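Local coordinates for protein N-acetylmuramoyl-L-alanine amidase (Mycobacteroides abscessus, PDB 7AGL) that probably cleaves the amide bond between N-acetylmuramic acid and L-alanine in peptidoglycan, as a zinc-dependent amidase, at residues Phe54-Gln65 / Arg200-Ile211; Ala91-Asp100 / Asn171-Leu179. All blocks are in the same frame, centred on the assembly; numbering follows the deposited sequence.

Contact 1: Phe54-Gln65 / Arg200-Ile211; sequences FTWNTVLLIRQQ and RSKYAQAVVQGI
Ala-204 CB fits as a knob among Thr-58, Leu-61, Ile-62 and Gln-65, with Ile-62 CG1 only 3.6 Å from Ala-204 CB. The packing is knobs-into-holes on both sides. Ile-62 in turn enters the hole formed by Ala-204, Val-207, Val-208 and Ile-211: its side chain meets that of Val-207 at about a right angle, with Ile-62 CD1 3.8 Å from Val-207 CG1, and runs past Val-208 in the opposite direction, with Ile-62 CG2 against Val-208 CG2. One turn on, Gln-65 is a knob among Ser-201, Ala-204, Gln-205 and Val-208; in one of its two conformers the chain runs extended beyond CG and its amide lies across Gln-205. No hydrogen bond joins segments 54-65 and 200-211.

At the other end, the aliphatic part of Arg-200 lies among Phe-54, Asn-57, Thr-58 and Leu-61, and its guanidinium NH1 is bonded to Met-194 O. With Phe-54 CG anti to the backbone N (chi1 165°), Tyr-203 CD2 lies at the edge of the Phe-54 ring, 3.7 Å from Phe-54 CE1, and the two rings form an oblique pair. Thr-58 OG1 stands over one face of the Phe-54 ring, toward its rim, and donates to Phe-54 O (2.9 Å from OG1 to O), on the opposite side of the carbonyl plane from Thr-58 N.

The axes of the 54-65 and 200-211 segments approach to 8.5 Å and cross at -51°. Helix 51-68 rests on strand 9-14 through Val-59 and Ile-62, whereas helix 197-215 meets helix 132-147 through Ala-206, Val-207 and Ile-211.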
loop_
_atom_site.group_PDB
_atom_site.type_symbol
_atom_site.label_atom_id
_atom_site.label_comp_id
_atom_site.label_asym_id
_atom_site.label_seq_id
_atom_site.Cartn_x
_atom_site.Cartn_y
_atom_site.Cartn_z
ATOM N N PHE A 54 10.393 -5.822 1.023
ATOM C CA PHE A 54 9.879 -5.500 -0.301
ATOM C C PHE A 54 9.152 -4.160 -0.301
ATOM O O PHE A 54 9.347 -3.332 -1.207
ATOM C CB PHE A 54 8.931 -6.606 -0.791
ATOM C CG PHE A 54 8.087 -6.173 -1.964
ATOM C CD1 PHE A 54 8.644 -6.097 -3.253
ATOM C CD2 PHE A 54 6.740 -5.816 -1.786
ATOM C CE1 PHE A 54 7.892 -5.677 -4.323
ATOM C CE2 PHE A 54 5.986 -5.388 -2.862
ATOM C CZ PHE A 54 6.544 -5.332 -4.132
ATOM N N THR A 55 8.288 -3.931 0.695
ATOM C CA THR A 55 7.495 -2.702 0.679
ATOM C C THR A 55 8.395 -1.498 0.940
ATOM O O THR A 55 8.254 -0.454 0.294
ATOM C CB THR A 55 6.342 -2.761 1.706
ATOM O OG1 THR A 55 6.870 -2.823 3.044
ATOM C CG2 THR A 55 5.422 -3.976 1.467
ATOM N N TRP A 56 9.352 -1.648 1.853
ATOM C CA TRP A 56 10.315 -0.582 2.122
ATOM C C TRP A 56 11.063 -0.176 0.852
ATOM O O TRP A 56 11.089 1.002 0.475
ATOM C CB TRP A 56 11.295 -1.067 3.197
ATOM C CG TRP A 56 12.452 -0.153 3.465
ATOM C CD1 TRP A 56 13.777 -0.392 3.198
ATOM C CD2 TRP A 56 12.396 1.128 4.104
ATOM N NE1 TRP A 56 14.547 0.670 3.639
ATOM C CE2 TRP A 56 13.717 1.617 4.182
ATOM C CE3 TRP A 56 11.353 1.911 4.612
ATOM C CZ2 TRP A 56 14.018 2.857 4.751
ATOM C CZ3 TRP A 56 11.645 3.135 5.141
ATOM C CH2 TRP A 56 12.970 3.597 5.234
ATOM N N ASN A 57 11.672 -1.144 0.175
ATOM C CA ASN A 57 12.489 -0.818 -0.985
ATOM C C ASN A 57 11.639 -0.291 -2.130
ATOM O O ASN A 57 12.064 0.619 -2.847
ATOM C CB ASN A 57 13.302 -2.039 -1.385
ATOM C CG ASN A 57 14.550 -2.176 -0.516
ATOM O OD1 ASN A 57 14.651 -3.071 0.299
ATOM N ND2 ASN A 57 15.477 -1.240 -0.664
ATOM N N THR A 58 10.431 -0.832 -2.316
ATOM C CA THR A 58 9.591 -0.296 -3.381
ATOM C C THR A 58 9.150 1.128 -3.076
ATOM O O THR A 58 9.143 1.978 -3.974
ATOM C CB THR A 58 8.400 -1.215 -3.616
ATOM O OG1 THR A 58 8.911 -2.518 -3.932
ATOM C CG2 THR A 58 7.555 -0.702 -4.796
ATOM N N VAL A 59 8.791 1.415 -1.816
ATOM C CA VAL A 59 8.412 2.779 -1.447
ATOM C C VAL A 59 9.578 3.744 -1.657
ATOM O O VAL A 59 9.378 4.876 -2.106
ATOM C CB VAL A 59 7.874 2.821 -0.004
ATOM C CG1 VAL A 59 7.903 4.254 0.547
ATOM C CG2 VAL A 59 6.432 2.241 -0.002
ATOM N N LEU A 60 10.810 3.327 -1.339
ATOM C CA LEU A 60 11.943 4.231 -1.572
ATOM C C LEU A 60 12.038 4.622 -3.045
ATOM O O LEU A 60 12.350 5.773 -3.374
ATOM C CB LEU A 60 13.261 3.598 -1.112
ATOM C CG LEU A 60 13.392 3.311 0.385
ATOM C CD1 LEU A 60 14.778 2.764 0.668
ATOM C CD2 LEU A 60 13.140 4.571 1.188
ATOM N N LEU A 61 11.763 3.675 -3.943
ATOM C CA LEU A 61 11.821 3.973 -5.369
ATOM C C LEU A 61 10.667 4.872 -5.791
ATOM O O LEU A 61 10.855 5.794 -6.596
ATOM C CB LEU A 61 11.819 2.669 -6.176
ATOM C CG LEU A 61 13.013 1.747 -5.930
ATOM C CD1 LEU A 61 12.766 0.422 -6.632
ATOM C CD2 LEU A 61 14.324 2.382 -6.418
ATOM N N ILE A 62 9.463 4.618 -5.261
ATOM C CA ILE A 62 8.330 5.509 -5.520
ATOM C C ILE A 62 8.657 6.930 -5.073
ATOM O O ILE A 62 8.430 7.900 -5.813
ATOM C CB ILE A 62 7.058 4.991 -4.823
ATOM C CG1 ILE A 62 6.633 3.644 -5.417
ATOM C CG2 ILE A 62 5.933 5.997 -4.982
ATOM C CD1 ILE A 62 5.582 2.933 -4.577
ATOM N N ARG A 63 9.189 7.073 -3.851
ATOM C CA ARG A 63 9.482 8.401 -3.308
ATOM C C ARG A 63 10.459 9.148 -4.199
ATOM O O ARG A 63 10.256 10.324 -4.519
ATOM C CB ARG A 63 10.054 8.312 -1.886
ATOM C CG ARG A 63 10.016 9.688 -1.185
ATOM C CD ARG A 63 11.340 10.216 -0.581
ATOM N NE ARG A 63 12.573 9.784 -1.238
ATOM C CZ ARG A 63 13.362 10.554 -1.991
ATOM N NH1 ARG A 63 13.055 11.822 -2.228
ATOM N NH2 ARG A 63 14.478 10.048 -2.514
ATOM N N GLN A 64 11.527 8.469 -4.615
ATOM C CA GLN A 64 12.533 9.108 -5.452
ATOM C C GLN A 64 11.931 9.615 -6.760
ATOM O O GLN A 64 12.241 10.731 -7.203
ATOM C CB GLN A 64 13.663 8.115 -5.716
ATOM C CG GLN A 64 14.886 8.695 -6.402
ATOM C CD GLN A 64 15.877 7.613 -6.801
ATOM O OE1 GLN A 64 15.566 6.416 -6.749
ATOM N NE2 GLN A 64 17.079 8.026 -7.204
ATOM N N GLN A 65 11.068 8.812 -7.390
ATOM C CA GLN A 65 10.455 9.224 -8.649
ATOM C C GLN A 65 9.514 10.405 -8.440
ATOM O O GLN A 65 9.507 11.349 -9.240
ATOM C CB GLN A 65 9.716 8.041 -9.276
ATOM C CG GLN A 65 10.614 6.855 -9.625
ATOM C CD GLN A 65 9.827 5.636 -10.080
ATOM O OE1 GLN A 65 8.762 5.758 -10.686
ATOM N NE2 GLN A 65 10.350 4.454 -9.791
ATOM N N ARG A 200 11.220 -4.362 -8.760
ATOM C CA ARG A 200 10.732 -3.354 -7.824
ATOM C C ARG A 200 10.648 -1.990 -8.492
ATOM O O ARG A 200 9.695 -1.233 -8.253
ATOM C CB ARG A 200 11.628 -3.320 -6.589
ATOM C CG ARG A 200 11.555 -4.625 -5.801
ATOM C CD ARG A 200 12.279 -4.518 -4.462
ATOM N NE ARG A 200 13.731 -4.319 -4.567
ATOM C CZ ARG A 200 14.604 -5.321 -4.622
ATOM N NH1 ARG A 200 14.145 -6.573 -4.598
ATOM N NH2 ARG A 200 15.918 -5.082 -4.699
ATOM N N SER A 201 11.599 -1.692 -9.382
ATOM C CA SER A 201 11.535 -0.455 -10.150
ATOM C C SER A 201 10.282 -0.416 -11.028
ATOM O O SER A 201 9.591 0.609 -11.087
ATOM C CB SER A 201 12.813 -0.300 -10.984
ATOM O OG SER A 201 12.788 0.906 -11.718
ATOM N N LYS A 202 9.972 -1.522 -11.720
ATOM C CA LYS A 202 8.766 -1.560 -12.554
ATOM C C LYS A 202 7.491 -1.405 -11.725
ATOM O O LYS A 202 6.562 -0.699 -12.135
ATOM C CB LYS A 202 8.709 -2.866 -13.350
ATOM C CG LYS A 202 9.571 -2.895 -14.577
ATOM C CD LYS A 202 9.223 -4.122 -15.398
ATOM C CE LYS A 202 8.746 -3.740 -16.793
ATOM N NZ LYS A 202 9.798 -2.981 -17.521
ATOM N N TYR A 203 7.406 -2.090 -10.580
ATOM C CA TYR A 203 6.283 -1.856 -9.669
ATOM C C TYR A 203 6.171 -0.383 -9.303
ATOM O O TYR A 203 5.081 0.203 -9.327
ATOM C CB TYR A 203 6.459 -2.669 -8.387
ATOM C CG TYR A 203 6.114 -4.138 -8.468
ATOM C CD1 TYR A 203 4.947 -4.583 -9.093
ATOM C CD2 TYR A 203 6.952 -5.081 -7.886
ATOM C CE1 TYR A 203 4.631 -5.937 -9.138
ATOM C CE2 TYR A 203 6.644 -6.423 -7.921
ATOM C CZ TYR A 203 5.485 -6.850 -8.546
ATOM O OH TYR A 203 5.202 -8.199 -8.576
ATOM N N ALA A 204 7.299 0.228 -8.933
ATOM C CA ALA A 204 7.258 1.609 -8.463
ATOM C C ALA A 204 6.813 2.550 -9.574
ATOM O O ALA A 204 6.000 3.449 -9.336
ATOM C CB ALA A 204 8.631 2.024 -7.918
ATOM N N GLN A 205 7.358 2.372 -10.787
ATOM C CA GLN A 205 6.980 3.234 -11.910
ATOM C C GLN A 205 5.487 3.159 -12.168
ATOM O O GLN A 205 4.843 4.177 -12.461
ATOM C CB GLN A 205 7.741 2.826 -13.167
ATOM C CG GLN A 205 9.213 3.105 -13.102
ATOM C CD GLN A 205 9.910 2.627 -14.348
ATOM O OE1 GLN A 205 9.512 2.978 -15.467
ATOM N NE2 GLN A 205 10.940 1.800 -14.172
ATOM N N ALA A 206 4.920 1.955 -12.057
ATOM C CA ALA A 206 3.499 1.771 -12.327
ATOM C C ALA A 206 2.653 2.468 -11.271
ATOM O O ALA A 206 1.666 3.131 -11.602
ATOM C CB ALA A 206 3.167 0.280 -12.384
ATOM N N VAL A 207 3.032 2.331 -9.994
ATOM C CA VAL A 207 2.338 3.052 -8.930
ATOM C C VAL A 207 2.421 4.552 -9.166
ATOM O O VAL A 207 1.423 5.275 -9.021
ATOM C CB VAL A 207 2.917 2.651 -7.564
ATOM C CG1 VAL A 207 2.374 3.554 -6.443
ATOM C CG2 VAL A 207 2.594 1.175 -7.292
ATOM N N VAL A 208 3.610 5.051 -9.530
ATOM C CA VAL A 208 3.757 6.477 -9.802
ATOM C C VAL A 208 2.827 6.910 -10.933
ATOM O O VAL A 208 2.191 7.964 -10.853
ATOM C CB VAL A 208 5.230 6.821 -10.101
ATOM C CG1 VAL A 208 5.347 8.217 -10.697
ATOM C CG2 VAL A 208 6.048 6.729 -8.813
ATOM N N GLN A 209 2.728 6.108 -12.000
ATOM C CA GLN A 209 1.793 6.441 -13.077
ATOM C C GLN A 209 0.363 6.551 -12.556
ATOM O O GLN A 209 -0.388 7.447 -12.959
ATOM C CB GLN A 209 1.888 5.405 -14.202
ATOM C CG GLN A 209 3.112 5.608 -15.065
ATOM C CD GLN A 209 3.416 4.434 -15.979
ATOM O OE1 GLN A 209 2.802 3.372 -15.889
ATOM N NE2 GLN A 209 4.382 4.626 -16.865
ATOM N N GLY A 210 -0.019 5.672 -11.628
ATOM C CA GLY A 210 -1.347 5.771 -11.035
ATOM C C GLY A 210 -1.528 7.026 -10.204
ATOM O O GLY A 210 -2.580 7.669 -10.255
ATOM N N ILE A 211 -0.516 7.379 -9.408
ATOM C CA ILE A 211 -0.585 8.612 -8.626
ATOM C C ILE A 211 -0.693 9.818 -9.555
ATOM O O ILE A 211 -1.544 10.701 -9.367
ATOM C CB ILE A 211 0.642 8.714 -7.697
ATOM C CG1 ILE A 211 0.638 7.582 -6.667
ATOM C CG2 ILE A 211 0.690 10.078 -7.024
ATOM C CD1 ILE A 211 1.932 7.498 -5.872
#

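Contact 2: Ala91-Asp100 / Asn171-Leu179; sequences AEIENSYNPD and NLAQHPKVL
The imidazole of His-175 carries Pro-99 CD over the centre of one face, a CH-pi contact with CD 3.7 Å from the ring centroid and 13° off the normal; Asn-98 C lies over the rim of the same face. At the ring edge, in plane, are Asn-95 OD1 and a water. Here the loop leading into strand 177-184 of the central mixed sheet docks against the C-terminal end of helix 87-96 and the turn that leads into strand 101-108, in the alpha/beta fold of the zinc amidase.

Two weak hydrogen bonds run from the ring to asparagine oxygens, from His-175 ND1 to Asn-95 OD1 and from His-175 NE2 to Asn-98 OD1. Asn-98, with positive phi just past the helix, has CG anti to its own N (chi1 -161°), which brings OD1 back to the ring.

Asn-95 grips the loop backbone with both ends of its amide. ND2 donates to Leu-172 O at 3.1 Å, nearly in the amide plane, while OD1 accepts from Gln-174 N at 3.0 Å, a donor that stands above the carbonyl plane. Farther up the helix, Ala-91 CB packs on Leu-172 CB at 3.6 Å.

Buried Glu-94 is positioned beside Val-11 and Val-102 of the neighbouring strands. The fully extended Lys-177 chain crosses it at about a right angle, and NZ also reaches Gly-169 O. A water accepts from Lys-177 NZ and lies unusually close to Glu-94 OE2, at 2.5 Å from its oxygen, and the salt bridge closes at 2.7 Å from NZ to Glu-94 OE1, on its syn lone pair.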
loop_
_atom_site.group_PDB
_atom_site.type_symbol
_atom_site.label_atom_id
_atom_site.label_comp_id
_atom_site.label_asym_id
_atom_site.label_seq_id
_atom_site.Cartn_x
_atom_site.Cartn_y
_atom_site.Cartn_z
ATOM N N ALA A 91 -1.934 5.925 10.102
ATOM C CA ALA A 91 -2.990 6.747 9.516
ATOM C C ALA A 91 -2.955 8.159 10.088
ATOM O O ALA A 91 -3.188 9.134 9.361
ATOM C CB ALA A 91 -4.356 6.102 9.749
ATOM N N GLU A 92 -2.669 8.287 11.386
ATOM C CA GLU A 92 -2.551 9.612 11.992
ATOM C C GLU A 92 -1.410 10.393 11.354
ATOM O O GLU A 92 -1.557 11.581 11.034
ATOM C CB GLU A 92 -2.347 9.498 13.509
ATOM C CG GLU A 92 -1.934 10.830 14.179
ATOM C CD GLU A 92 -1.572 10.723 15.673
ATOM O OE1 GLU A 92 -1.493 9.605 16.226
ATOM O OE2 GLU A 92 -1.376 11.784 16.302
ATOM N N ILE A 93 -0.259 9.739 11.167
ATOM C CA ILE A 93 0.882 10.395 10.531
ATOM C C ILE A 93 0.511 10.838 9.122
ATOM O O ILE A 93 0.771 11.978 8.720
ATOM C CB ILE A 93 2.114 9.465 10.523
ATOM C CG1 ILE A 93 2.681 9.259 11.944
ATOM C CG2 ILE A 93 3.182 10.012 9.576
ATOM C CD1 ILE A 93 3.568 8.029 12.030
ATOM N N GLU A 94 -0.125 9.945 8.350
ATOM C CA GLU A 94 -0.559 10.312 7.002
ATOM C C GLU A 94 -1.458 11.536 7.031
ATOM O O GLU A 94 -1.255 12.490 6.268
ATOM C CB GLU A 94 -1.283 9.132 6.348
ATOM C CG GLU A 94 -0.368 7.967 6.048
ATOM C CD GLU A 94 -1.110 6.643 5.920
ATOM O OE1 GLU A 94 -2.361 6.630 6.033
ATOM O OE2 GLU A 94 -0.435 5.612 5.708
ATOM N N ASN A 95 -2.474 11.518 7.897
ATOM C CA ASN A 95 -3.435 12.615 7.925
ATOM C C ASN A 95 -2.770 13.931 8.316
ATOM O O ASN A 95 -3.186 14.997 7.847
ATOM C CB ASN A 95 -4.582 12.276 8.883
ATOM C CG ASN A 95 -5.472 11.174 8.346
ATOM O OD1 ASN A 95 -5.609 11.002 7.124
ATOM N ND2 ASN A 95 -6.080 10.409 9.251
ATOM N N SER A 96 -1.708 13.875 9.129
ATOM C CA SER A 96 -1.064 15.091 9.619
ATOM C C SER A 96 -0.401 15.905 8.510
ATOM O O SER A 96 -0.114 17.087 8.717
ATOM C CB SER A 96 -0.027 14.745 10.699
ATOM O OG SER A 96 1.190 14.260 10.141
ATOM N N TYR A 97 -0.170 15.322 7.340
ATOM C CA TYR A 97 0.464 16.045 6.240
ATOM C C TYR A 97 -0.536 16.734 5.308
ATOM O O TYR A 97 -0.113 17.338 4.318
ATOM C CB TYR A 97 1.348 15.098 5.423
ATOM C CG TYR A 97 2.631 14.703 6.120
ATOM C CD1 TYR A 97 3.710 15.585 6.168
ATOM C CD2 TYR A 97 2.773 13.453 6.727
ATOM C CE1 TYR A 97 4.891 15.244 6.811
ATOM C CE2 TYR A 97 3.965 13.092 7.352
ATOM C CZ TYR A 97 5.018 13.997 7.393
ATOM O OH TYR A 97 6.207 13.661 8.021
ATOM N N ASN A 98 -1.839 16.680 5.611
ATOM C CA ASN A 98 -2.873 17.159 4.693
ATOM C C ASN A 98 -2.603 16.732 3.245
ATOM O O ASN A 98 -2.661 17.565 2.326
ATOM C CB ASN A 98 -2.991 18.681 4.788
ATOM C CG ASN A 98 -4.302 19.197 4.232
ATOM O OD1 ASN A 98 -5.266 18.446 4.095
ATOM N ND2 ASN A 98 -4.348 20.492 3.918
ATOM N N PRO A 99 -2.342 15.453 2.989
ATOM C CA PRO A 99 -1.921 15.045 1.645
ATOM C C PRO A 99 -3.052 15.081 0.626
ATOM O O PRO A 99 -4.239 14.944 0.937
ATOM C CB PRO A 99 -1.436 13.609 1.857
ATOM C CG PRO A 99 -2.286 13.107 2.984
ATOM C CD PRO A 99 -2.457 14.295 3.898
ATOM N N ASP A 100 -2.644 15.226 -0.632
ATOM C CA ASP A 100 -3.575 15.103 -1.743
ATOM C C ASP A 100 -3.883 13.643 -2.059
ATOM O O ASP A 100 -4.955 13.348 -2.605
ATOM C CB ASP A 100 -2.989 15.816 -2.962
ATOM C CG ASP A 100 -2.801 17.304 -2.719
ATOM O OD1 ASP A 100 -3.821 18.012 -2.616
ATOM O OD2 ASP A 100 -1.649 17.770 -2.599
ATOM N N ASN A 171 -9.940 2.608 6.957
ATOM C CA ASN A 171 -11.055 3.182 7.701
ATOM C C ASN A 171 -10.712 4.546 8.287
ATOM O O ASN A 171 -11.598 5.405 8.420
ATOM C CB ASN A 171 -11.470 2.236 8.830
ATOM C CG ASN A 171 -11.927 0.888 8.326
ATOM O OD1 ASN A 171 -12.311 0.749 7.172
ATOM N ND2 ASN A 171 -11.913 -0.113 9.208
ATOM N N LEU A 172 -9.458 4.751 8.691
ATOM C CA LEU A 172 -9.061 5.959 9.410
ATOM C C LEU A 172 -8.621 7.093 8.480
ATOM O O LEU A 172 -8.257 8.173 8.967
ATOM C CB LEU A 172 -7.916 5.622 10.391
ATOM C CG LEU A 172 -8.331 4.681 11.526
ATOM C CD1 LEU A 172 -7.080 4.159 12.247
ATOM C CD2 LEU A 172 -9.270 5.390 12.512
ATOM N N ALA A 173 -8.648 6.882 7.164
ATOM C CA ALA A 173 -8.128 7.873 6.231
ATOM C C ALA A 173 -9.032 9.102 6.156
ATOM O O ALA A 173 -10.254 8.977 6.034
ATOM C CB ALA A 173 -7.983 7.253 4.839
ATOM N N GLN A 174 -8.424 10.293 6.232
ATOM C CA GLN A 174 -9.131 11.554 6.010
ATOM C C GLN A 174 -8.848 12.159 4.633
ATOM O O GLN A 174 -9.337 13.260 4.333
ATOM C CB GLN A 174 -8.767 12.555 7.122
ATOM C CG GLN A 174 -9.122 12.051 8.520
ATOM C CD GLN A 174 -10.624 11.864 8.697
ATOM O OE1 GLN A 174 -11.418 12.702 8.276
ATOM N NE2 GLN A 174 -11.013 10.749 9.293
ATOM N N HIS A 175 -8.082 11.474 3.796
ATOM C CA HIS A 175 -7.674 11.937 2.478
ATOM C C HIS A 175 -7.722 10.741 1.543
ATOM O O HIS A 175 -7.757 9.598 2.007
ATOM C CB HIS A 175 -6.267 12.550 2.528
ATOM C CG HIS A 175 -6.166 13.662 3.522
ATOM N ND1 HIS A 175 -5.876 13.444 4.852
ATOM C CD2 HIS A 175 -6.446 14.981 3.406
ATOM C CE1 HIS A 175 -5.924 14.594 5.506
ATOM N NE2 HIS A 175 -6.260 15.542 4.650
ATOM N N PRO A 176 -7.750 10.966 0.226
ATOM C CA PRO A 176 -7.849 9.823 -0.693
ATOM C C PRO A 176 -6.681 8.866 -0.495
ATOM O O PRO A 176 -5.510 9.270 -0.457
ATOM C CB PRO A 176 -7.832 10.476 -2.081
ATOM C CG PRO A 176 -8.334 11.861 -1.849
ATOM C CD PRO A 176 -7.756 12.244 -0.512
ATOM N N LYS A 177 -7.004 7.585 -0.356
ATOM C CA LYS A 177 -5.991 6.604 0.008
ATOM C C LYS A 177 -6.333 5.266 -0.627
ATOM O O LYS A 177 -7.500 4.888 -0.705
ATOM C CB LYS A 177 -5.886 6.458 1.541
ATOM C CG LYS A 177 -4.865 5.386 1.978
ATOM C CD LYS A 177 -4.768 5.279 3.491
ATOM C CE LYS A 177 -3.720 4.254 3.877
ATOM N NZ LYS A 177 -3.469 4.273 5.368
ATOM N N VAL A 178 -5.303 4.549 -1.080
ATOM C CA VAL A 178 -5.460 3.172 -1.520
ATOM C C VAL A 178 -4.347 2.350 -0.898
ATOM O O VAL A 178 -3.282 2.874 -0.538
ATOM C CB VAL A 178 -5.456 3.038 -3.071
ATOM C CG1 VAL A 178 -6.658 3.765 -3.669
ATOM C CG2 VAL A 178 -4.144 3.561 -3.662
ATOM N N LEU A 179 -4.617 1.058 -0.723
ATOM C CA LEU A 179 -3.622 0.095 -0.252
ATOM C C LEU A 179 -3.430 -0.877 -1.399
ATOM O O LEU A 179 -4.350 -1.643 -1.725
ATOM C CB LEU A 179 -4.079 -0.620 1.025
ATOM C CG LEU A 179 -3.071 -1.551 1.726
ATOM C CD1 LEU A 179 -3.545 -1.841 3.162
ATOM C CD2 LEU A 179 -2.814 -2.879 0.986
HETATM O O HOH W 1 -0.988 3.370 6.710
HETATM O O HOH W 2 -5.645 9.735 4.265
#

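Both segments of contact 2 fall between those of contact 1 in sequence: the order is 54-65, 91-100, 171-179, then 200-211. The centres lie about 18 Å apart, and the nearest atoms of the two contacts stay about 7 Å from each other. The central mixed sheet connects them. Strand 9-14 is touched by Ile-62 from contact 1 and by Glu-94 and Pro-99 from contact 2, while strand 177-184 begins within contact 2. Contact 1 ties the chain's last helix to helix 51-68, which also supplies the zinc ligand Glu-51; contact 2 fastens the approaches to adjacent strands 101-108 and 177-184, the former carrying the zinc ligand His-106.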